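Local structure of Myo-inositol 2-dehydrogenase (Lactobacillus plantarum WCFS1, 3CEA) at residues I153-G158 with E255-N260. The protein probably catalyses the NAD-dependent oxidation of myo-inositol at its 2-hydroxyl, binding NAD through a Rossmann-fold domain. Residues are numbered along the deposited sequence; the frame is centred on the assembly and turned at random.
Sequences IIYMRG and EVMGSN
I154 and Y155 both turn their backbone N-H groups to the carbonyl oxygen of M257, the signature of a classic beta bulge, here between antiparallel neighbours in the mixed sheet of the GFO/IDH/MocA C-terminal domain. M257 O accepts two hydrogen bonds, from I154 N at 2.9 Å and Y155 N at 3.1 Å, while M257 N returns one to Y155 O. The bulge shifts the register by one residue between I153 and Y155, yet the rest of the ladder keeps side chains paired on alternating faces, and R157 and E255 exchange two backbone hydrogen bonds.

On one face, the bent selenomethionine M156 runs alongside V256, its CE 3.7 Å from V256 CG2, and I153 CG1 meets V256 CG1; F197 of helix 182-198 covers both. On the other lie Y155, M257, R157 and E255, next to a second subunit. The M257 selenium approaches the Y155 ring obliquely, a Met-aromatic contact in which CE reaches Y155 CD2 at 3.7 Å. E255 OE2 lies at the edge of that ring without bonding to it, and is hydrogen-bonded to Y159 OH of the second subunit; Y155 OH is held by T239.

With CG anti to the backbone N (chi1 176°) and the chain extended, E255 carries its carboxylate to R157, whose chain bends at chi3 (49°), forming a hydrogen-bonded salt bridge. OE1 also bridges to R264, and R157 NH2 to E253. An alanine in place of E255 would be likely to cost R157 and R264 this shared mate, leaving R157 with E253, and Y159 OH of the second subunit this partner. The two charged planes stand 85° apart: R157 NH2 meets E255 OE1 at 2.8 Å from above the carboxylate plane, while the oxygen stays close to the guanidinium plane.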
loop_
_atom_site.group_PDB
_atom_site.type_symbol
_atom_site.label_atom_id
_atom_site.label_comp_id
_atom_site.label_asym_id
_atom_site.label_seq_id
_atom_site.Cartn_x
_atom_site.Cartn_y
_atom_site.Cartn_z
ATOM N N ILE A 153 7.582 24.038 -4.687
ATOM C CA ILE A 153 8.025 22.907 -5.504
ATOM C C ILE A 153 9.532 22.983 -5.732
ATOM O O ILE A 153 10.067 24.054 -6.031
ATOM C CB ILE A 153 7.283 22.870 -6.866
ATOM C CG1 ILE A 153 5.772 22.752 -6.649
ATOM C CG2 ILE A 153 7.787 21.719 -7.736
ATOM C CD1 ILE A 153 4.942 23.388 -7.742
ATOM N N ILE A 154 10.214 21.853 -5.572
ATOM C CA ILE A 154 11.648 21.784 -5.855
ATOM C C ILE A 154 11.977 20.807 -6.989
ATOM O O ILE A 154 12.974 20.980 -7.693
ATOM C CB ILE A 154 12.504 21.486 -4.576
ATOM C CG1 ILE A 154 12.184 20.107 -3.989
ATOM C CG2 ILE A 154 12.324 22.597 -3.530
ATOM C CD1 ILE A 154 12.972 19.758 -2.737
ATOM N N TYR A 155 11.128 19.797 -7.171
ATOM C CA TYR A 155 11.381 18.734 -8.143
ATOM C C TYR A 155 10.105 18.016 -8.558
ATOM O O TYR A 155 9.204 17.808 -7.744
ATOM C CB TYR A 155 12.392 17.723 -7.584
ATOM C CG TYR A 155 12.607 16.505 -8.455
ATOM C CD1 TYR A 155 13.501 16.539 -9.525
ATOM C CD2 TYR A 155 11.921 15.317 -8.206
ATOM C CE1 TYR A 155 13.704 15.425 -10.330
ATOM C CE2 TYR A 155 12.113 14.194 -9.006
ATOM C CZ TYR A 155 13.008 14.257 -10.066
ATOM O OH TYR A 155 13.217 13.152 -10.857
HETATM N N MSE A 156 10.046 17.628 -9.829
HETATM C CA MSE A 156 8.905 16.893 -10.362
HETATM C C MSE A 156 9.359 15.740 -11.242
HETATM O O MSE A 156 10.351 15.845 -11.963
HETATM C CB MSE A 156 7.966 17.820 -11.139
HETATM C CG MSE A 156 7.315 18.902 -10.275
HETATM SE SE MSE A 156 5.960 19.919 -11.207
HETATM C CE MSE A 156 4.692 18.477 -11.614
ATOM N N ARG A 157 8.623 14.638 -11.176
ATOM C CA ARG A 157 8.972 13.443 -11.929
ATOM C C ARG A 157 7.736 12.888 -12.618
ATOM O O ARG A 157 6.735 12.583 -11.971
ATOM C CB ARG A 157 9.599 12.405 -11.000
ATOM C CG ARG A 157 10.145 11.173 -11.698
ATOM C CD ARG A 157 10.908 10.279 -10.723
ATOM N NE ARG A 157 10.168 10.011 -9.486
ATOM C CZ ARG A 157 9.215 9.087 -9.355
ATOM N NH1 ARG A 157 8.862 8.324 -10.388
ATOM N NH2 ARG A 157 8.609 8.928 -8.182
ATOM N N GLY A 158 7.814 12.777 -13.941
ATOM C CA GLY A 158 6.720 12.252 -14.740
ATOM C C GLY A 158 7.105 10.955 -15.415
ATOM O O GLY A 158 8.129 10.882 -16.096
ATOM N N GLU A 255 5.177 12.822 -9.573
ATOM C CA GLU A 255 5.647 13.137 -8.233
ATOM C C GLU A 255 5.995 14.611 -8.143
ATOM O O GLU A 255 6.853 15.100 -8.877
ATOM C CB GLU A 255 6.866 12.286 -7.871
ATOM C CG GLU A 255 7.478 12.614 -6.513
ATOM C CD GLU A 255 8.826 11.962 -6.318
ATOM O OE1 GLU A 255 8.870 10.740 -6.061
ATOM O OE2 GLU A 255 9.844 12.674 -6.426
ATOM N N VAL A 256 5.319 15.320 -7.250
ATOM C CA VAL A 256 5.659 16.705 -6.985
ATOM C C VAL A 256 6.332 16.789 -5.620
ATOM O O VAL A 256 5.691 16.642 -4.577
ATOM C CB VAL A 256 4.447 17.649 -7.083
ATOM C CG1 VAL A 256 4.921 19.088 -7.182
ATOM C CG2 VAL A 256 3.590 17.303 -8.299
HETATM N N MSE A 257 7.641 17.010 -5.654
HETATM C CA MSE A 257 8.467 17.037 -4.463
HETATM C C MSE A 257 8.644 18.480 -4.005
HETATM O O MSE A 257 9.274 19.283 -4.695
HETATM C CB MSE A 257 9.816 16.386 -4.772
HETATM C CG MSE A 257 10.652 16.053 -3.561
HETATM SE SE MSE A 257 12.517 15.781 -4.010
HETATM C CE MSE A 257 12.394 14.017 -4.802
ATOM N N GLY A 258 8.069 18.808 -2.852
ATOM C CA GLY A 258 8.117 20.168 -2.316
ATOM C C GLY A 258 9.037 20.342 -1.123
ATOM O O GLY A 258 9.727 19.405 -0.712
ATOM N N SER A 259 9.040 21.552 -0.565
ATOM C CA SER A 259 9.903 21.908 0.563
ATOM C C SER A 259 9.250 21.584 1.907
ATOM O O SER A 259 9.900 21.637 2.958
ATOM C CB SER A 259 10.243 23.396 0.513
ATOM O OG SER A 259 9.124 24.180 0.889
ATOM N N ASN A 260 7.958 21.276 1.870
ATOM C CA ASN A 260 7.209 20.935 3.071
ATOM C C ASN A 260 6.134 19.899 2.752
ATOM O O ASN A 260 4.948 20.104 3.023
ATOM C CB ASN A 260 6.602 22.198 3.690
ATOM C CG ASN A 260 6.278 22.036 5.163
ATOM O OD1 ASN A 260 6.846 21.186 5.852
ATOM N ND2 ASN A 260 5.364 22.862 5.656
#